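Long-range contacts in CytC3 (Streptomyces, PDB 3GJA), which probably acts as a nonheme iron, 2-oxoglutarate-dependent halogenase that chlorinates an aliphatic amino acid held on a carrier protein: residues 106-111 and 240-245; 96-101 and 290-295. All blocks are in the same frame, centred on the assembly; numbering follows the deposited sequence.

Interaction 1. Residues 106-111 and 240-245; sequences FPKYQG and HASLPH
The tight part of this contact is the His245 ring, which lies flat over the backbone of Tyr109 and Gln110. Gln110 CA sits 3.5 Å from the centroid of the His245 ring, 17° off its normal, a CH-pi contact. Tyr109 C is over the same face, nearer the rim. CG of His245 is anti to the backbone N (chi1 -176°), which sends the ring across to the other segment. Outside partners fix its rotation: NE2 bonds to Asp251 O and ND1 to Gly247 N. With an alanine in place of His245, the Tyr109-Gln110 backbone would probably lose its cover and Asp251 O its mate.

Lys108 is also buried, and its NZ reaches Leu243 O at 2.7 Å, nearly along the C=O axis, and also bonds to Gly161 O. A water accepts from Lys108 NZ at 3.0 Å and meets Ser242 OG weakly.

The looser side holds Gly111 and Tyr109, both exposed. Here Gly111 N donates to His245 O at 3.2 Å, almost straight (169°).

The contact thus joins the end of strand 98-108, flanked by strand 253-262, to the loop leaving strand 240-242, which pairs with strand 163-165.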
loop_
_atom_site.group_PDB
_atom_site.type_symbol
_atom_site.label_atom_id
_atom_site.label_comp_id
_atom_site.label_asym_id
_atom_site.label_seq_id
_atom_site.Cartn_x
_atom_site.Cartn_y
_atom_site.Cartn_z
ATOM N N PHE A 106 -2.711 -6.075 -6.728
ATOM C CA PHE A 106 -1.632 -6.885 -7.254
ATOM C C PHE A 106 -2.150 -8.278 -7.562
ATOM O O PHE A 106 -2.117 -9.172 -6.720
ATOM C CB PHE A 106 -0.496 -6.955 -6.246
ATOM C CG PHE A 106 0.303 -5.692 -6.153
ATOM C CD1 PHE A 106 1.171 -5.332 -7.174
ATOM C CD2 PHE A 106 0.205 -4.874 -5.036
ATOM C CE1 PHE A 106 1.938 -4.171 -7.086
ATOM C CE2 PHE A 106 0.965 -3.713 -4.934
ATOM C CZ PHE A 106 1.835 -3.362 -5.961
ATOM N N PRO A 107 -2.678 -8.467 -8.774
ATOM C CA PRO A 107 -3.196 -9.783 -9.149
ATOM C C PRO A 107 -2.060 -10.661 -9.652
ATOM O O PRO A 107 -1.011 -10.162 -10.050
ATOM C CB PRO A 107 -4.194 -9.464 -10.269
ATOM C CG PRO A 107 -4.515 -7.987 -10.065
ATOM C CD PRO A 107 -3.174 -7.430 -9.691
ATOM N N LYS A 108 -2.258 -11.968 -9.612
ATOM C CA LYS A 108 -1.259 -12.893 -10.121
ATOM C C LYS A 108 -2.034 -14.085 -10.650
ATOM O O LYS A 108 -2.863 -14.658 -9.945
ATOM C CB LYS A 108 -0.277 -13.323 -9.026
ATOM C CG LYS A 108 0.986 -13.936 -9.600
ATOM C CD LYS A 108 2.176 -13.658 -8.715
ATOM C CE LYS A 108 3.475 -14.024 -9.404
ATOM N NZ LYS A 108 4.631 -13.678 -8.529
ATOM N N TYR A 109 -1.771 -14.444 -11.898
ATOM C CA TYR A 109 -2.482 -15.537 -12.537
ATOM C C TYR A 109 -1.527 -16.612 -13.018
ATOM O O TYR A 109 -0.323 -16.375 -13.157
ATOM C CB TYR A 109 -3.285 -14.987 -13.719
ATOM C CG TYR A 109 -4.260 -13.900 -13.313
ATOM C CD1 TYR A 109 -5.377 -14.208 -12.539
ATOM C CD2 TYR A 109 -4.048 -12.562 -13.669
ATOM C CE1 TYR A 109 -6.270 -13.217 -12.119
ATOM C CE2 TYR A 109 -4.937 -11.558 -13.257
ATOM C CZ TYR A 109 -6.047 -11.898 -12.478
ATOM O OH TYR A 109 -6.942 -10.944 -12.039
ATOM N N GLN A 110 -2.081 -17.790 -13.278
ATOM C CA GLN A 110 -1.313 -18.934 -13.750
ATOM C C GLN A 110 -0.462 -18.520 -14.949
ATOM O O GLN A 110 -0.940 -17.863 -15.870
ATOM C CB GLN A 110 -2.282 -20.067 -14.114
ATOM C CG GLN A 110 -1.644 -21.397 -14.498
ATOM C CD GLN A 110 -1.154 -21.412 -15.928
ATOM O OE1 GLN A 110 -1.796 -20.855 -16.821
ATOM N NE2 GLN A 110 -0.019 -22.066 -16.159
ATOM N N GLY A 111 0.817 -18.876 -14.913
ATOM C CA GLY A 111 1.707 -18.530 -16.003
ATOM C C GLY A 111 2.611 -17.358 -15.678
ATOM O O GLY A 111 3.698 -17.245 -16.240
ATOM N N HIS A 240 13.173 -7.763 -1.907
ATOM C CA HIS A 240 12.198 -8.831 -2.034
ATOM C C HIS A 240 12.163 -9.434 -3.427
ATOM O O HIS A 240 12.691 -8.864 -4.384
ATOM C CB HIS A 240 10.796 -8.343 -1.661
ATOM C CG HIS A 240 10.109 -7.592 -2.754
ATOM N ND1 HIS A 240 10.406 -6.283 -3.060
ATOM C CD2 HIS A 240 9.140 -7.972 -3.623
ATOM C CE1 HIS A 240 9.649 -5.885 -4.068
ATOM N NE2 HIS A 240 8.872 -6.891 -4.428
ATOM N N ALA A 241 11.526 -10.597 -3.516
ATOM C CA ALA A 241 11.372 -11.326 -4.764
ATOM C C ALA A 241 9.973 -11.929 -4.761
ATOM O O ALA A 241 9.193 -11.686 -3.848
ATOM C CB ALA A 241 12.423 -12.430 -4.857
ATOM N N SER A 242 9.651 -12.712 -5.780
ATOM C CA SER A 242 8.345 -13.352 -5.843
ATOM C C SER A 242 8.455 -14.620 -6.676
ATOM O O SER A 242 9.227 -14.689 -7.628
ATOM C CB SER A 242 7.303 -12.409 -6.456
ATOM O OG SER A 242 7.625 -12.090 -7.800
ATOM N N LEU A 243 7.679 -15.625 -6.299
ATOM C CA LEU A 243 7.682 -16.905 -6.986
ATOM C C LEU A 243 6.781 -16.862 -8.214
ATOM O O LEU A 243 5.916 -15.994 -8.330
ATOM C CB LEU A 243 7.177 -17.997 -6.036
ATOM C CG LEU A 243 8.079 -18.442 -4.877
ATOM C CD1 LEU A 243 7.270 -19.294 -3.917
ATOM C CD2 LEU A 243 9.277 -19.244 -5.405
ATOM N N PRO A 244 6.998 -17.784 -9.164
ATOM C CA PRO A 244 6.154 -17.812 -10.360
ATOM C C PRO A 244 4.843 -18.458 -9.938
ATOM O O PRO A 244 4.775 -19.089 -8.885
ATOM C CB PRO A 244 6.941 -18.696 -11.318
ATOM C CG PRO A 244 7.605 -19.668 -10.393
ATOM C CD PRO A 244 8.101 -18.755 -9.282
ATOM N N HIS A 245 3.801 -18.295 -10.741
ATOM C CA HIS A 245 2.515 -18.888 -10.418
ATOM C C HIS A 245 2.433 -20.219 -11.147
ATOM O O HIS A 245 2.281 -20.254 -12.365
ATOM C CB HIS A 245 1.381 -17.971 -10.876
ATOM C CG HIS A 245 0.017 -18.464 -10.507
ATOM N ND1 HIS A 245 -0.372 -19.778 -10.673
ATOM C CD2 HIS A 245 -1.068 -17.808 -10.029
ATOM C CE1 HIS A 245 -1.637 -19.908 -10.314
ATOM N NE2 HIS A 245 -2.083 -18.728 -9.921
HETATM O O HOH W 1 4.604 -10.786 -7.643
#

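Interaction 2. Residues 96-101 and 290-295; sequences RNLLCW and LTSGVD
Thr291 meets Leu98 through the main backbone bond of this contact: Thr291 N donates to Leu98 O at 2.8 Å. The same oxygen takes two lesser contacts, a weak bond from Thr291 OG1 and a CA-H...O contact from Leu290 CA at 3.3 Å.

Side chains also bond to the backbone. Asn97 OD1 accepts from Val294 N at 2.8 Å, with the donor 37° above the plane of the amide carbonyl. CG of Asn97 is anti to its carbonyl carbon (chi1 -66°), which brings OD1 over to Gly293 and Val294. Ser292 OG donates to Arg96 O, although the modelled length is too short to be trusted. Gly293 fits between these bonds. A CB on it would point toward residues 96-101 and clash with Asn97 OD1 and Arg96 O. Its positive phi (65°) also suits glycine.

Apolar contacts are fewer. Leu99 CD1 lies 4.1 Å from Leu290 CB. Cys100 CB meets Thr291 CG2 at 4.0 Å. Leu98 and Thr291 cross obliquely, and Leu98 CB makes a van der Waals contact with the Thr291 OG1 hydroxyl at 3.3 Å. Val87 of helix 84-94 packs on both residues.

Asn97 centres an inverse gamma turn leading into strand 98-108. Leu99 and Leu290 then form an antiparallel non-hydrogen-bonded pair. The short strand 289-290 is one of the two outermost strands of the six-stranded antiparallel sheet, consistent with the cupin-type beta barrel of the PhyH family.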
loop_
_atom_site.group_PDB
_atom_site.type_symbol
_atom_site.label_atom_id
_atom_site.label_comp_id
_atom_site.label_asym_id
_atom_site.label_seq_id
_atom_site.Cartn_x
_atom_site.Cartn_y
_atom_site.Cartn_z
ATOM N N ARG A 96 1.888 8.389 14.532
ATOM C CA ARG A 96 0.429 8.415 14.519
ATOM C C ARG A 96 -0.210 9.448 13.602
ATOM O O ARG A 96 -1.413 9.401 13.369
ATOM C CB ARG A 96 -0.117 8.580 15.934
ATOM C CG ARG A 96 -0.258 7.267 16.680
ATOM C CD ARG A 96 1.088 6.621 16.927
ATOM N NE ARG A 96 0.954 5.367 17.665
ATOM C CZ ARG A 96 1.976 4.694 18.188
ATOM N NH1 ARG A 96 3.217 5.155 18.059
ATOM N NH2 ARG A 96 1.758 3.560 18.841
ATOM N N ASN A 97 0.572 10.391 13.092
ATOM C CA ASN A 97 0.015 11.364 12.160
ATOM C C ASN A 97 0.235 10.726 10.790
ATOM O O ASN A 97 1.168 11.078 10.073
ATOM C CB ASN A 97 0.737 12.712 12.279
ATOM C CG ASN A 97 0.506 13.377 13.633
ATOM O OD1 ASN A 97 -0.611 13.378 14.157
ATOM N ND2 ASN A 97 1.561 13.955 14.197
ATOM N N LEU A 98 -0.644 9.780 10.452
ATOM C CA LEU A 98 -0.564 9.003 9.215
ATOM C C LEU A 98 -1.377 9.411 8.004
ATOM O O LEU A 98 -2.567 9.702 8.098
ATOM C CB LEU A 98 -0.916 7.547 9.496
ATOM C CG LEU A 98 0.149 6.556 9.934
ATOM C CD1 LEU A 98 -0.500 5.176 10.029
ATOM C CD2 LEU A 98 1.299 6.547 8.932
ATOM N N LEU A 99 -0.717 9.341 6.854
ATOM C CA LEU A 99 -1.307 9.658 5.560
ATOM C C LEU A 99 -1.282 8.410 4.657
ATOM O O LEU A 99 -0.247 7.749 4.535
ATOM C CB LEU A 99 -0.484 10.757 4.893
ATOM C CG LEU A 99 -1.057 12.127 4.538
ATOM C CD1 LEU A 99 -1.948 12.664 5.644
ATOM C CD2 LEU A 99 0.120 13.070 4.257
ATOM N N CYS A 100 -2.423 8.070 4.060
ATOM C CA CYS A 100 -2.485 6.961 3.113
ATOM C C CYS A 100 -2.523 7.689 1.781
ATOM O O CYS A 100 -3.539 8.281 1.422
ATOM C CB CYS A 100 -3.760 6.131 3.269
ATOM S SG CYS A 100 -3.925 4.849 1.968
ATOM N N TRP A 101 -1.417 7.659 1.046
ATOM C CA TRP A 101 -1.366 8.383 -0.215
ATOM C C TRP A 101 -1.656 7.542 -1.452
ATOM O O TRP A 101 -1.740 8.070 -2.562
ATOM C CB TRP A 101 -0.005 9.054 -0.361
ATOM C CG TRP A 101 1.085 8.078 -0.589
ATOM C CD1 TRP A 101 1.696 7.294 0.345
ATOM C CD2 TRP A 101 1.671 7.741 -1.846
ATOM N NE1 TRP A 101 2.630 6.489 -0.256
ATOM C CE2 TRP A 101 2.633 6.742 -1.603
ATOM C CE3 TRP A 101 1.475 8.187 -3.161
ATOM C CZ2 TRP A 101 3.401 6.179 -2.627
ATOM C CZ3 TRP A 101 2.240 7.626 -4.179
ATOM C CH2 TRP A 101 3.190 6.633 -3.904
ATOM N N LEU A 290 -5.775 11.329 5.735
ATOM C CA LEU A 290 -5.222 11.407 7.083
ATOM C C LEU A 290 -5.994 10.336 7.854
ATOM O O LEU A 290 -7.180 10.502 8.130
ATOM C CB LEU A 290 -5.495 12.792 7.685
ATOM C CG LEU A 290 -4.629 13.359 8.822
ATOM C CD1 LEU A 290 -5.537 13.858 9.929
ATOM C CD2 LEU A 290 -3.663 12.329 9.350
ATOM N N THR A 291 -5.320 9.246 8.203
ATOM C CA THR A 291 -5.973 8.138 8.889
ATOM C C THR A 291 -5.898 8.188 10.406
ATOM O O THR A 291 -6.574 7.420 11.091
ATOM C CB THR A 291 -5.381 6.799 8.428
ATOM O OG1 THR A 291 -4.044 6.668 8.934
ATOM C CG2 THR A 291 -5.343 6.734 6.913
ATOM N N SER A 292 -5.068 9.080 10.931
ATOM C CA SER A 292 -4.914 9.206 12.372
ATOM C C SER A 292 -4.151 10.479 12.701
ATOM O O SER A 292 -3.516 11.070 11.829
ATOM C CB SER A 292 -4.163 7.998 12.918
ATOM O OG SER A 292 -2.956 7.817 12.209
ATOM N N GLY A 293 -4.209 10.897 13.961
ATOM C CA GLY A 293 -3.517 12.111 14.356
ATOM C C GLY A 293 -4.069 13.361 13.688
ATOM O O GLY A 293 -5.273 13.475 13.457
ATOM N N VAL A 294 -3.183 14.296 13.366
ATOM C CA VAL A 294 -3.574 15.552 12.733
ATOM C C VAL A 294 -2.528 15.927 11.706
ATOM O O VAL A 294 -1.427 15.383 11.711
ATOM C CB VAL A 294 -3.628 16.716 13.746
ATOM C CG1 VAL A 294 -4.747 16.501 14.756
ATOM C CG2 VAL A 294 -2.272 16.840 14.449
ATOM N N ASP A 295 -2.870 16.880 10.844
ATOM C CA ASP A 295 -1.952 17.335 9.810
ATOM C C ASP A 295 -1.530 18.774 10.063
ATOM O O ASP A 295 -2.271 19.712 9.769
ATOM C CB ASP A 295 -2.604 17.213 8.428
ATOM C CG ASP A 295 -1.720 17.756 7.318
ATOM O OD1 ASP A 295 -0.495 17.857 7.534
ATOM O OD2 ASP A 295 -2.247 18.076 6.230
#

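Overall arrangement
Interactions 1 and 2 use the two ends of one long strand, 98-108. Interaction 2 holds its start and interaction 1 its finish, and the two lie across the molecule from each other. Their centres are 31 Å apart and their nearest atoms about 10 Å. In sequence, both segments of interaction 1 fall between those of interaction 2. Interaction 1 is nearer the probable active site: its strand 240-242 carries His240, whose ring meets that of His118, consistent with the two-histidine iron site of this family. An acetate ion, probably from the crystallisation liquor, lies about 6 Å from the side chain of Ser242. Interaction 2 ties the C-terminal part of the chain to the start of strand 98-108.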